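Local coordinates for adenosylmethionine-8-amino-7-oxononanoate aminotransferase (Methanocaldococcus jannaschii, PDB 6ZHK), which probably transfers an amino group from S-adenosyl-L-methionine to 7-keto-8-aminopelargonic acid in biotin synthesis, using pyridoxal 5'-phosphate as cofactor, at residues Leu100-Leu105 against Thr114-Ser119; Arg140-Arg145 against Glu260-Phe265; Phe148-Glu153 against Cys230-Gly235; Tyr307-Ala312 against Gln343-Ala348; Lys380-Val385 against Ala456-Ile461. One frame throughout, in Å; residues are numbered along the deposited sequence. Where two conformers were deposited one is given.

Interaction 1 of 5, residues Leu100-Leu105 against Thr114-Ser119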
# COMPACT_ATOMS: atom_id res chain seq x y z
N LEU A 100 14.01 -0.80 -16.18
CA LEU A 100 13.95 -2.00 -17.01
C LEU A 100 12.57 -2.66 -16.93
O LEU A 100 11.98 -3.12 -17.90
CB LEU A 100 15.02 -2.99 -16.54
CG LEU A 100 16.47 -2.49 -16.56
CD1 LEU A 100 17.42 -3.55 -16.02
CD2 LEU A 100 16.87 -2.16 -18.00
N LEU A 101 12.02 -2.71 -15.71
CA LEU A 101 10.71 -3.30 -15.54
C LEU A 101 9.62 -2.46 -16.23
O LEU A 101 8.66 -3.06 -16.80
CB LEU A 101 10.43 -3.36 -14.02
CG LEU A 101 9.03 -3.90 -13.72
CD1 LEU A 101 8.83 -5.31 -14.33
CD2 LEU A 101 8.83 -3.95 -12.21
N ALA A 102 9.74 -1.12 -16.24
CA ALA A 102 8.64 -0.33 -16.81
C ALA A 102 8.60 -0.62 -18.32
O ALA A 102 7.55 -0.77 -18.90
CB ALA A 102 8.78 1.17 -16.55
N LYS A 103 9.78 -0.71 -18.95
CA LYS A 103 9.79 -1.03 -20.37
C LYS A 103 9.20 -2.42 -20.61
O LYS A 103 8.44 -2.63 -21.55
CB LYS A 103 11.22 -0.92 -20.89
CG LYS A 103 11.38 -1.38 -22.36
CD LYS A 103 12.72 -0.93 -22.95
CE LYS A 103 13.04 -1.54 -24.31
NZ LYS A 103 11.83 -1.66 -25.14
N LYS A 104 9.54 -3.40 -19.78
CA LYS A 104 8.98 -4.73 -20.01
C LYS A 104 7.46 -4.73 -19.88
O LYS A 104 6.76 -5.40 -20.64
CB LYS A 104 9.54 -5.74 -19.00
CG LYS A 104 11.01 -6.12 -19.11
CD LYS A 104 11.46 -6.74 -20.43
CE LYS A 104 12.78 -7.49 -20.25
NZ LYS A 104 13.49 -7.57 -21.55
N LEU A 105 6.93 -4.03 -18.85
CA LEU A 105 5.49 -3.98 -18.62
C LEU A 105 4.76 -3.31 -19.78
O LEU A 105 3.73 -3.81 -20.18
CB LEU A 105 5.19 -3.22 -17.30
CG LEU A 105 5.51 -4.04 -16.06
CD1 LEU A 105 5.42 -3.18 -14.79
CD2 LEU A 105 4.67 -5.30 -15.93
N THR A 114 1.07 2.58 -22.34
CA THR A 114 2.40 3.05 -22.65
C THR A 114 3.06 3.71 -21.44
O THR A 114 4.21 4.17 -21.55
CB THR A 114 2.32 4.09 -23.78
OG1 THR A 114 1.29 5.01 -23.43
CG2 THR A 114 1.96 3.47 -25.11
N LYS A 115 2.35 3.83 -20.32
CA LYS A 115 2.97 4.54 -19.19
C LYS A 115 2.72 3.72 -17.93
O LYS A 115 1.69 3.04 -17.85
CB LYS A 115 2.33 5.91 -19.01
CG LYS A 115 2.66 6.90 -20.16
CD LYS A 115 4.14 7.26 -20.16
CE LYS A 115 4.51 8.29 -21.21
NZ LYS A 115 4.78 7.64 -22.52
N VAL A 116 3.64 3.80 -16.96
CA VAL A 116 3.62 2.91 -15.79
C VAL A 116 3.77 3.80 -14.55
O VAL A 116 4.74 4.55 -14.49
CB VAL A 116 4.79 1.88 -15.83
CG1 VAL A 116 4.93 1.17 -14.48
CG2 VAL A 116 4.55 0.87 -16.92
N PHE A 117 2.80 3.71 -13.62
CA PHE A 117 2.92 4.39 -12.34
C PHE A 117 2.92 3.28 -11.29
O PHE A 117 1.93 2.56 -11.15
CB PHE A 117 1.69 5.31 -12.14
CG PHE A 117 1.88 6.27 -11.00
CD1 PHE A 117 1.86 5.84 -9.68
CD2 PHE A 117 2.14 7.60 -11.28
CE1 PHE A 117 2.15 6.73 -8.64
CE2 PHE A 117 2.38 8.50 -10.25
CZ PHE A 117 2.44 8.05 -8.94
N TYR A 118 3.98 3.20 -10.47
CA TYR A 118 4.13 2.08 -9.55
C TYR A 118 3.53 2.39 -8.18
O TYR A 118 3.47 3.53 -7.77
CB TYR A 118 5.61 1.85 -9.25
CG TYR A 118 6.38 1.24 -10.43
CD1 TYR A 118 6.13 -0.07 -10.83
CD2 TYR A 118 7.39 1.96 -11.08
CE1 TYR A 118 6.87 -0.64 -11.87
CE2 TYR A 118 8.14 1.40 -12.10
CZ TYR A 118 7.86 0.11 -12.52
OH TYR A 118 8.57 -0.50 -13.51
N SER A 119 3.13 1.32 -7.48
CA SER A 119 2.70 1.39 -6.09
C SER A 119 2.96 0.01 -5.48
O SER A 119 3.62 -0.83 -6.12
CB SER A 119 1.23 1.79 -5.96
OG SER A 119 0.37 0.88 -6.63

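Interaction 2 of 5, residues Arg140-Arg145 against Glu260-Phe265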
# COMPACT_ATOMS: atom_id res chain seq x y z
N ARG A 140 -8.79 18.53 -18.23
CA ARG A 140 -9.24 18.65 -19.61
C ARG A 140 -10.36 19.69 -19.73
O ARG A 140 -10.75 20.07 -20.84
CB ARG A 140 -9.81 17.31 -20.09
CG ARG A 140 -9.93 17.20 -21.61
CD ARG A 140 -10.46 15.81 -21.96
NE ARG A 140 -11.87 15.59 -21.61
CZ ARG A 140 -12.65 14.69 -22.17
NH1 ARG A 140 -13.92 14.63 -21.84
NH2 ARG A 140 -12.15 13.81 -23.02
N GLY A 141 -10.86 20.20 -18.60
CA GLY A 141 -11.87 21.27 -18.64
C GLY A 141 -13.30 20.77 -18.48
O GLY A 141 -14.25 21.56 -18.49
N ASP A 142 -13.48 19.47 -18.25
CA ASP A 142 -14.82 18.96 -17.95
C ASP A 142 -15.27 19.31 -16.54
O ASP A 142 -14.44 19.38 -15.65
CB ASP A 142 -14.91 17.45 -18.10
CG ASP A 142 -14.49 16.96 -19.47
OD1 ASP A 142 -13.35 17.22 -19.86
OD2 ASP A 142 -15.31 16.29 -20.11
N LYS A 143 -16.61 19.51 -16.38
CA LYS A 143 -17.21 19.97 -15.13
C LYS A 143 -18.21 18.92 -14.62
O LYS A 143 -18.99 18.38 -15.40
CB LYS A 143 -17.94 21.32 -15.29
CG LYS A 143 -17.10 22.40 -15.96
CD LYS A 143 -15.82 22.70 -15.20
CE LYS A 143 -14.92 23.67 -15.94
NZ LYS A 143 -13.57 23.88 -15.33
N GLY A 144 -18.14 18.62 -13.32
CA GLY A 144 -19.13 17.78 -12.68
C GLY A 144 -18.94 16.27 -12.90
O GLY A 144 -19.84 15.51 -12.59
N ARG A 145 -17.76 15.83 -13.33
CA ARG A 145 -17.56 14.38 -13.44
C ARG A 145 -16.98 13.81 -12.15
O ARG A 145 -15.75 13.62 -12.05
CB ARG A 145 -16.54 14.08 -14.56
CG ARG A 145 -16.93 14.60 -15.93
CD ARG A 145 -17.16 13.32 -16.67
NE ARG A 145 -16.94 13.65 -18.03
CZ ARG A 145 -16.92 12.81 -19.03
NH1 ARG A 145 -16.99 11.49 -18.83
NH2 ARG A 145 -16.71 13.32 -20.23
N GLU A 260 -17.67 5.12 -26.85
CA GLU A 260 -18.69 5.86 -27.58
C GLU A 260 -19.23 7.02 -26.74
O GLU A 260 -19.74 7.97 -27.32
CB GLU A 260 -19.83 4.97 -28.06
CG GLU A 260 -19.39 4.14 -29.24
CD GLU A 260 -20.40 3.16 -29.78
OE1 GLU A 260 -21.45 2.98 -29.12
OE2 GLU A 260 -20.13 2.56 -30.86
N ASN A 261 -19.05 6.96 -25.41
CA ASN A 261 -19.64 7.96 -24.54
C ASN A 261 -18.60 8.76 -23.79
O ASN A 261 -18.96 9.49 -22.87
CB ASN A 261 -20.62 7.34 -23.52
CG ASN A 261 -21.88 6.75 -24.13
OD1 ASN A 261 -21.99 5.53 -24.41
ND2 ASN A 261 -22.89 7.58 -24.27
N ASP A 262 -17.32 8.69 -24.20
CA ASP A 262 -16.30 9.57 -23.68
C ASP A 262 -16.14 9.36 -22.19
O ASP A 262 -16.01 10.34 -21.47
CB ASP A 262 -16.59 11.05 -23.98
CG ASP A 262 -15.44 11.99 -23.63
OD1 ASP A 262 -14.24 11.60 -23.79
OD2 ASP A 262 -15.75 13.11 -23.15
N VAL A 263 -16.15 8.09 -21.74
CA VAL A 263 -15.85 7.78 -20.34
C VAL A 263 -14.58 6.92 -20.24
O VAL A 263 -14.41 5.98 -20.98
CB VAL A 263 -17.04 7.08 -19.65
CG1 VAL A 263 -16.72 6.64 -18.20
CG2 VAL A 263 -18.33 7.89 -19.76
N ILE A 264 -13.69 7.20 -19.27
CA ILE A 264 -12.51 6.36 -18.98
C ILE A 264 -12.96 4.99 -18.47
O ILE A 264 -13.85 4.87 -17.61
CB ILE A 264 -11.57 7.05 -17.96
CG1 ILE A 264 -10.66 8.06 -18.66
CG2 ILE A 264 -10.70 6.00 -17.25
CD1 ILE A 264 -9.95 8.99 -17.66
N PHE A 265 -12.30 3.93 -19.01
CA PHE A 265 -12.59 2.58 -18.56
C PHE A 265 -11.35 2.06 -17.84
O PHE A 265 -10.25 2.04 -18.42
CB PHE A 265 -12.94 1.66 -19.75
CG PHE A 265 -13.24 0.22 -19.36
CD1 PHE A 265 -13.90 -0.09 -18.17
CD2 PHE A 265 -12.87 -0.84 -20.18
CE1 PHE A 265 -14.17 -1.40 -17.81
CE2 PHE A 265 -13.12 -2.17 -19.82
CZ PHE A 265 -13.78 -2.44 -18.64

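Interaction 3 of 5, residues Phe148-Glu153 against Cys230-Gly235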
# COMPACT_ATOMS: atom_id res chain seq x y z
N PHE A 148 -18.94 7.60 -10.43
CA PHE A 148 -18.36 6.49 -11.16
C PHE A 148 -19.46 5.47 -11.40
O PHE A 148 -20.51 5.54 -10.79
CB PHE A 148 -17.24 5.86 -10.35
CG PHE A 148 -17.77 5.26 -9.09
CD1 PHE A 148 -17.86 6.02 -7.94
CD2 PHE A 148 -18.27 3.96 -9.10
CE1 PHE A 148 -18.44 5.48 -6.81
CE2 PHE A 148 -18.83 3.41 -7.96
CZ PHE A 148 -18.90 4.19 -6.80
N ILE A 149 -19.17 4.53 -12.28
CA ILE A 149 -20.03 3.39 -12.47
C ILE A 149 -19.21 2.13 -12.22
O ILE A 149 -18.08 1.96 -12.73
CB ILE A 149 -20.53 3.36 -13.94
CG1 ILE A 149 -21.56 4.47 -14.19
CG2 ILE A 149 -21.17 1.99 -14.16
CD1 ILE A 149 -21.93 4.67 -15.66
N SER A 150 -19.80 1.21 -11.48
CA SER A 150 -19.17 -0.09 -11.28
C SER A 150 -20.31 -1.13 -11.17
O SER A 150 -21.40 -0.89 -11.70
CB SER A 150 -18.33 0.02 -10.05
OG SER A 150 -17.61 -1.19 -9.86
N VAL A 151 -20.02 -2.27 -10.53
CA VAL A 151 -21.02 -3.34 -10.36
C VAL A 151 -21.15 -3.74 -8.92
O VAL A 151 -20.21 -3.68 -8.14
CB VAL A 151 -20.73 -4.57 -11.25
CG1 VAL A 151 -20.96 -4.24 -12.71
CG2 VAL A 151 -19.36 -5.20 -11.01
N LYS A 152 -22.38 -4.15 -8.57
CA LYS A 152 -22.62 -4.74 -7.26
C LYS A 152 -21.77 -6.01 -7.13
O LYS A 152 -21.62 -6.76 -8.11
CB LYS A 152 -24.10 -5.06 -7.12
CG LYS A 152 -25.03 -3.85 -6.97
CD LYS A 152 -26.49 -4.26 -7.15
CE LYS A 152 -27.34 -3.11 -7.66
NZ LYS A 152 -28.77 -3.27 -7.31
N GLU A 153 -21.23 -6.20 -5.92
CA GLU A 153 -20.43 -7.37 -5.57
C GLU A 153 -19.03 -7.27 -6.16
O GLU A 153 -18.23 -8.18 -5.93
CB GLU A 153 -21.04 -8.70 -6.06
CG GLU A 153 -22.34 -9.15 -5.38
CD GLU A 153 -23.05 -10.36 -6.03
OE1 GLU A 153 -22.44 -11.07 -6.89
OE2 GLU A 153 -24.24 -10.58 -5.71
N CYS A 230 -15.22 7.55 -14.35
CA CYS A 230 -14.78 6.25 -14.85
C CYS A 230 -15.88 5.19 -14.71
O CYS A 230 -16.89 5.42 -14.05
CB CYS A 230 -13.56 5.79 -14.06
SG CYS A 230 -13.97 5.27 -12.36
N VAL A 231 -15.70 4.09 -15.47
CA VAL A 231 -16.33 2.79 -15.26
C VAL A 231 -15.18 1.87 -14.87
O VAL A 231 -14.11 1.97 -15.45
CB VAL A 231 -17.02 2.29 -16.55
CG1 VAL A 231 -17.33 0.78 -16.39
CG2 VAL A 231 -18.28 3.12 -16.86
N ILE A 232 -15.31 1.10 -13.80
CA ILE A 232 -14.25 0.20 -13.35
C ILE A 232 -14.87 -1.17 -13.15
O ILE A 232 -16.01 -1.26 -12.62
CB ILE A 232 -13.53 0.73 -12.10
CG1 ILE A 232 -12.45 -0.30 -11.69
CG2 ILE A 232 -14.52 0.96 -10.99
CD1 ILE A 232 -11.55 0.17 -10.52
N LEU A 233 -14.18 -2.20 -13.67
CA LEU A 233 -14.59 -3.60 -13.56
C LEU A 233 -13.35 -4.42 -13.28
O LEU A 233 -12.24 -4.02 -13.65
CB LEU A 233 -15.16 -4.06 -14.94
CG LEU A 233 -16.46 -3.37 -15.36
CD1 LEU A 233 -16.93 -3.88 -16.74
CD2 LEU A 233 -17.52 -3.64 -14.32
N GLU A 234 -13.56 -5.64 -12.75
CA GLU A 234 -12.48 -6.63 -12.66
C GLU A 234 -12.20 -7.28 -14.02
O GLU A 234 -13.03 -7.22 -14.92
CB GLU A 234 -12.90 -7.69 -11.63
CG GLU A 234 -12.86 -7.15 -10.18
CD GLU A 234 -13.46 -8.08 -9.14
OE1 GLU A 234 -12.80 -9.05 -8.81
OE2 GLU A 234 -14.66 -7.90 -8.76
N GLY A 235 -11.07 -8.00 -14.16
CA GLY A 235 -10.60 -8.51 -15.46
C GLY A 235 -11.27 -9.84 -15.84
O GLY A 235 -10.61 -10.86 -16.04
O HOH W 1 -15.71 -9.54 -6.95

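Interaction 4 of 5, residues Tyr307-Ala312 against Gln343-Ala348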
# COMPACT_ATOMS: atom_id res chain seq x y z
N TYR A 307 6.04 -12.95 -4.40
CA TYR A 307 7.07 -12.90 -3.36
C TYR A 307 7.18 -11.57 -2.66
O TYR A 307 7.67 -11.51 -1.50
CB TYR A 307 8.47 -13.28 -3.85
CG TYR A 307 8.64 -14.75 -4.22
CD1 TYR A 307 7.56 -15.63 -4.18
CD2 TYR A 307 9.89 -15.27 -4.58
CE1 TYR A 307 7.71 -16.98 -4.49
CE2 TYR A 307 10.03 -16.61 -4.93
CZ TYR A 307 8.95 -17.48 -4.89
OH TYR A 307 9.12 -18.82 -5.23
N LEU A 308 6.70 -10.50 -3.32
CA LEU A 308 6.79 -9.17 -2.71
C LEU A 308 5.58 -8.31 -3.17
O LEU A 308 4.96 -8.55 -4.23
CB LEU A 308 8.11 -8.51 -3.17
CG LEU A 308 9.38 -8.86 -2.40
CD1 LEU A 308 10.62 -8.37 -3.17
CD2 LEU A 308 9.36 -8.21 -0.99
N PRO A 309 5.27 -7.25 -2.43
CA PRO A 309 4.18 -6.34 -2.79
C PRO A 309 4.63 -5.33 -3.83
O PRO A 309 5.08 -4.24 -3.50
CB PRO A 309 3.82 -5.69 -1.44
CG PRO A 309 5.10 -5.61 -0.74
CD PRO A 309 5.82 -6.92 -1.09
N LEU A 310 4.32 -5.63 -5.09
CA LEU A 310 4.39 -4.59 -6.11
C LEU A 310 3.05 -4.45 -6.83
O LEU A 310 2.38 -5.44 -7.10
CB LEU A 310 5.51 -4.91 -7.10
CG LEU A 310 5.79 -3.81 -8.13
CD1 LEU A 310 6.26 -2.54 -7.41
CD2 LEU A 310 6.87 -4.29 -9.09
N ALA A 311 2.68 -3.21 -7.14
CA ALA A 311 1.55 -3.02 -8.02
C ALA A 311 1.89 -1.96 -9.06
O ALA A 311 2.90 -1.26 -8.96
CB ALA A 311 0.33 -2.72 -7.22
N ALA A 312 1.09 -1.90 -10.14
CA ALA A 312 1.29 -0.88 -11.17
C ALA A 312 -0.04 -0.43 -11.75
O ALA A 312 -1.00 -1.22 -11.86
CB ALA A 312 2.13 -1.50 -12.28
N GLN A 343 13.62 -1.08 -5.51
CA GLN A 343 14.44 -1.98 -6.33
C GLN A 343 14.21 -3.47 -6.03
O GLN A 343 14.16 -4.26 -6.96
CB GLN A 343 15.95 -1.69 -6.23
CG GLN A 343 16.34 -0.39 -6.92
CD GLN A 343 16.30 0.83 -6.02
OE1 GLN A 343 15.34 1.10 -5.28
NE2 GLN A 343 17.27 1.69 -6.23
N LEU A 344 14.10 -3.85 -4.75
CA LEU A 344 13.78 -5.26 -4.45
C LEU A 344 12.44 -5.69 -5.07
O LEU A 344 12.36 -6.76 -5.69
CB LEU A 344 13.79 -5.48 -2.94
CG LEU A 344 15.13 -5.17 -2.27
CD1 LEU A 344 15.03 -5.55 -0.79
CD2 LEU A 344 16.37 -5.90 -2.98
N LEU A 345 11.39 -4.84 -4.97
CA LEU A 345 10.09 -5.20 -5.53
C LEU A 345 10.29 -5.40 -7.02
O LEU A 345 9.76 -6.36 -7.58
CB LEU A 345 9.00 -4.12 -5.32
CG LEU A 345 8.91 -3.57 -3.89
CD1 LEU A 345 7.73 -2.62 -3.72
CD2 LEU A 345 8.72 -4.70 -2.89
N CYS A 346 11.04 -4.49 -7.67
CA CYS A 346 11.06 -4.53 -9.12
C CYS A 346 11.95 -5.69 -9.59
O CYS A 346 11.71 -6.30 -10.66
CB CYS A 346 11.66 -3.22 -9.64
SG CYS A 346 10.53 -1.81 -9.49
N SER A 347 12.95 -6.01 -8.79
CA SER A 347 13.82 -7.14 -9.15
C SER A 347 13.00 -8.45 -9.19
O SER A 347 13.21 -9.24 -10.12
CB SER A 347 14.98 -7.23 -8.21
OG SER A 347 14.55 -7.73 -6.94
N ALA A 348 12.08 -8.68 -8.21
CA ALA A 348 11.25 -9.88 -8.22
C ALA A 348 10.41 -9.91 -9.50
O ALA A 348 10.27 -10.98 -10.14
CB ALA A 348 10.39 -10.06 -7.00

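Interaction 5 of 5, residues Lys380-Val385 against Ala456-Ile461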
# COMPACT_ATOMS: atom_id res chain seq x y z
N LYS A 380 -19.86 -31.68 -9.89
CA LYS A 380 -21.17 -31.21 -10.26
C LYS A 380 -22.23 -32.21 -9.79
O LYS A 380 -23.33 -31.79 -9.46
CB LYS A 380 -21.25 -30.89 -11.76
CG LYS A 380 -20.93 -29.45 -12.17
CD LYS A 380 -21.49 -29.05 -13.52
N GLU A 381 -21.88 -33.50 -9.68
CA GLU A 381 -22.82 -34.55 -9.31
C GLU A 381 -23.15 -34.54 -7.81
O GLU A 381 -24.19 -35.06 -7.43
CB GLU A 381 -22.24 -35.96 -9.43
CG GLU A 381 -21.54 -36.31 -10.74
CD GLU A 381 -20.52 -37.42 -10.56
OE1 GLU A 381 -20.02 -37.63 -9.40
OE2 GLU A 381 -20.17 -38.08 -11.57
N LEU A 382 -22.28 -33.96 -6.97
CA LEU A 382 -22.43 -34.11 -5.52
C LEU A 382 -23.65 -33.34 -5.03
O LEU A 382 -23.93 -32.25 -5.53
CB LEU A 382 -21.20 -33.51 -4.83
CG LEU A 382 -19.84 -34.13 -5.12
CD1 LEU A 382 -18.73 -33.31 -4.43
CD2 LEU A 382 -19.79 -35.59 -4.64
N GLU A 383 -24.26 -33.83 -3.94
CA GLU A 383 -25.50 -33.30 -3.40
C GLU A 383 -25.41 -31.83 -3.00
O GLU A 383 -26.41 -31.10 -3.08
CB GLU A 383 -25.95 -34.17 -2.21
CG GLU A 383 -27.21 -33.66 -1.48
CD GLU A 383 -27.61 -34.36 -0.18
OE1 GLU A 383 -27.25 -35.54 -0.03
OE2 GLU A 383 -28.27 -33.74 0.70
N HIS A 384 -24.25 -31.37 -2.49
CA HIS A 384 -24.23 -30.02 -1.95
C HIS A 384 -23.46 -29.04 -2.84
O HIS A 384 -23.14 -27.96 -2.38
CB HIS A 384 -23.62 -30.02 -0.55
CG HIS A 384 -24.25 -31.03 0.34
ND1 HIS A 384 -25.57 -30.93 0.73
CD2 HIS A 384 -23.76 -32.13 0.95
CE1 HIS A 384 -25.88 -31.95 1.50
NE2 HIS A 384 -24.79 -32.70 1.65
N VAL A 385 -23.18 -29.40 -4.09
CA VAL A 385 -22.54 -28.50 -5.04
C VAL A 385 -23.61 -27.84 -5.91
O VAL A 385 -24.30 -28.53 -6.67
CB VAL A 385 -21.50 -29.25 -5.90
CG1 VAL A 385 -20.88 -28.40 -6.99
CG2 VAL A 385 -20.39 -29.88 -5.04
N ALA A 456 -9.37 -35.00 -3.89
CA ALA A 456 -9.52 -34.69 -2.47
C ALA A 456 -10.72 -33.76 -2.22
O ALA A 456 -11.36 -33.84 -1.16
CB ALA A 456 -8.27 -34.01 -1.95
N LEU A 457 -11.00 -32.86 -3.18
CA LEU A 457 -12.13 -31.95 -2.96
C LEU A 457 -13.45 -32.73 -2.99
O LEU A 457 -14.39 -32.49 -2.20
CB LEU A 457 -12.07 -30.84 -4.03
CG LEU A 457 -13.09 -29.70 -3.89
CD1 LEU A 457 -13.03 -29.01 -2.53
CD2 LEU A 457 -12.93 -28.69 -5.01
N TYR A 458 -13.53 -33.66 -3.93
CA TYR A 458 -14.68 -34.56 -4.05
C TYR A 458 -14.96 -35.27 -2.71
O TYR A 458 -16.07 -35.21 -2.18
CB TYR A 458 -14.45 -35.53 -5.22
CG TYR A 458 -15.57 -36.52 -5.45
CD1 TYR A 458 -15.65 -37.74 -4.77
CD2 TYR A 458 -16.55 -36.25 -6.40
CE1 TYR A 458 -16.68 -38.65 -5.05
CE2 TYR A 458 -17.57 -37.15 -6.69
CZ TYR A 458 -17.65 -38.34 -6.00
OH TYR A 458 -18.68 -39.19 -6.32
N GLU A 459 -13.95 -35.88 -2.11
CA GLU A 459 -14.06 -36.56 -0.83
C GLU A 459 -14.31 -35.55 0.30
O GLU A 459 -15.05 -35.84 1.24
CB GLU A 459 -12.73 -37.21 -0.47
CG GLU A 459 -12.30 -38.36 -1.34
CD GLU A 459 -10.90 -38.84 -1.02
OE1 GLU A 459 -10.27 -38.32 -0.05
OE2 GLU A 459 -10.44 -39.78 -1.69
N ALA A 460 -13.66 -34.37 0.26
CA ALA A 460 -13.79 -33.42 1.35
C ALA A 460 -15.23 -32.93 1.45
O ALA A 460 -15.74 -32.71 2.56
CB ALA A 460 -12.79 -32.28 1.14
N ILE A 461 -15.85 -32.73 0.28
CA ILE A 461 -17.20 -32.20 0.23
C ILE A 461 -18.13 -33.28 0.78
O ILE A 461 -19.02 -32.94 1.54
CB ILE A 461 -17.54 -31.73 -1.19
CG1 ILE A 461 -16.73 -30.46 -1.54
CG2 ILE A 461 -19.04 -31.49 -1.32
CD1 ILE A 461 -16.95 -30.06 -3.00

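Interaction 1 of 5, residues Leu100-Leu105 against Thr114-Ser119
Val116 points toward helix segment 100-105: CB rests 4.1 Å from Ala102 CB, and CG2 lies 4.2 Å from Leu105 CB. With CG1 anti to the backbone N (chi1 168°), CG2 faces the helix and CG1 the Tyr118 ring. The second subunit hydrogen-bonds to the Val116 backbone. Two residues on, Tyr118 carries its ring across to the helix. Its CE1 touches Leu101 CD2 at 3.9 Å and Leu105 CD1 at 4.1 Å, both methyls coming in obliquely, while Val116 CG1 covers part of one ring face near the rim. The hydroxyl reaches the helix backbone: Tyr118 OH is 3.0 Å from Ala102 N, at an angle too poor for a hydrogen bond, and hydrogen-bonds instead to Ser98 O one turn earlier. Strand 115-119 and the helix segment run at 129° with axes 8.3 Å apart. Here helix 96-108 packs on the outermost strand, within this chain, of the mixed seven-stranded sheet of the large domain, as in fold-type I aminotransferases.

Interaction 2 of 5, residues Arg140-Arg145 against Glu260-Phe265
A salt-bridge network of Arg140, Asp142, Arg145 and Asp262 joins two loops that each begin with a Schellman motif, at Gly141 and at Asp262. Arg140 grips Asp262 end-on. Its NH1 lies 2.7 Å from Asp262 OD2 (166° at the hydrogen), its NH2 3.1 Å from Asp262 OD1, and both oxygens use their syn lone pairs; the guanidinium and carboxylate planes are only 21° apart. The same guanidinium holds Asp142 side-on, NE to OD1 and NH1 to OD2, each 2.8 Å, and the two carboxylates together hold it against rotation. A bend at chi3 (71°) turns the otherwise extended arginine chain to face both acids. Arg145 meets Asp262 nearly at right angles: NH1 bonds Asp262 O at 3.0 Å, while NH2 makes a weak bond to Asp262 OD2 at 3.1 Å and a longer one to Asp142 OD2 at 3.3 Å. With Asp142 OD2 and Asp262 OD2 4.4 Å apart, the two arginines probably offset the repulsion between the like charges. Arg145 NH1 also bonds Val228 O, and its guanidinium makes a cation-pi contact with Tyr137. The network thus links the end of helix 122-140 to the turn between helix 250-261 and strand 265-268, beside the start of strand 228-234.

Interaction 3 of 5, residues Phe148-Glu153 against Cys230-Gly235
Phe148 touches Cys230 through its CB, 3.9 Å from SG, whereas its phenyl ring leads away from strand 228-234 and meets the ring of His184 with the planes at about 80°. The strands pair in the parallel part of the mixed seven-stranded sheet of the large domain, as in fold-type I pyridoxal-phosphate enzymes: Ile149 N bonds Cys230 O at 3.0 Å, and Ile232 N bonds Ile149 O at 3.1 Å. On the other sheet face from Phe148 and Cys230, Ile149 CB packs on Val231 CG2 at 3.7 Å. Farther along, Val151 CG1 lies 3.8 Å from Leu233 CD2, the two side chains crossing at about a right angle. Ser150 OG, anti to its own N (chi1 -175°), hydrogen-bonds Val165 O. Beyond the paired strands, one water donates to Glu153 O and to Glu234 OE2, which also accepts from Tyr155 N. Strand 147-151 is flanked in the sheet by 183-185, and strand 228-234 by 265-268, with helices 211-224 and 250-261 packed over the Ile149 and Val231 face.

Interaction 4 of 5, residues Tyr307-Ala312 against Gln343-Ala348
Leu345 fits between Leu308 and Leu310, its two methyls turned to different parts of the loop. CD1 comes within 3.1 Å of Pro309 O, a tight approach, and CD2 packs 3.9 Å from Leu308 CB, the two leucines crossing near a right angle; the Pro309 ring adds a contact of its CD to the same methyl. On the other flank Leu310 CD1 lies 3.8 Å from Leu345 CB. Leu310 CG points anti to its own backbone N (chi1 -173°), which lays CD1 on the Leu345 side chain and CD2 against the backbone of Leu345 and Cys346. Leu308 CD1 reaches past Leu345 to the helix backbone, 3.5 Å from Leu344 O, and on to Ala348 CB at 4.2 Å. Shortening Leu345 to an alanine would probably open a gap between Leu308 and Leu310 and deprive Pro309 of its packing on the helix. The loop here leads into strand 311-315 of the large-domain sheet, and the helix segment is the start of helix 343-358. Leu344 O is gripped twice, by Ser347 OG at 2.7 Å and by Ala348 N, from the same face of its carbonyl plane. Farther out, Thr304 OG1 bonds Leu308 O, and Asn342 OD1 accepts from Leu345 N. Leu308 packs on Leu344 of the second subunit, and Leu344 on its Leu308, while Tyr307 O accepts from Asn342 ND2 of that subunit.

Interaction 5 of 5, residues Lys380-Val385 against Ala456-Ile461
Leu382 and Tyr458 cross obliquely, with the CD2 methyl of Leu382 over one ring face, 3.8 Å from the centroid and 29° off the normal, a CH-pi contact. At the ring edge, near its plane, Glu381 OE1 comes to 3.7 Å from Tyr458 CE2, and the carboxylate stands at 75° to the ring. Tyr458 CG, anti to the backbone N (chi1 -180°), brings the ring round to the loop. Leu382 CD1 reaches Ile461 CG2 at 3.6 Å, and Val385 CG2 meets Ile461 CD1 at 4.0 Å, these two side chains crossing at about a right angle. A serine in place of Tyr458 removes the ring, and would probably leave a gap beside Leu382 CD2 and Glu381 without its neighbour at the edge. Leu382 to Val385 form a type I turn at the end of the loop between helix 366-376 and strand 385-391. Helix 447-463 packs against this loop through Tyr458 and Ile461, with Leu457 and Ala460 on helix 415-425 and Ile461 on strand 436-439.

Overall arrangement
Interactions 1 and 4 form one patch: Ser119 O lies 2.8 Å from Ala311 N, a probable hydrogen bond between neighbouring strands, and Leu101 CD2 packs 3.7 Å from Leu310 CD2. Both reach the second subunit. Interactions 2 and 3 meet, with Ile264 O 2.9 Å from Val231 N, and along the chain interaction 3 is nested within interaction 2. Interactions 1, 3 and 4 share the seven-stranded sheet, which interaction 2 reaches at Phe265. The Ile232 side chain is about 5 Å from that of Asp268, which probably binds pyridoxal 5'-phosphate, and that of Pro309 about 9 Å from that of Lys301, the probable attachment lysine, cofactor-free here. Interaction 5 is remote, its centre about 43 Å from that of interaction 1.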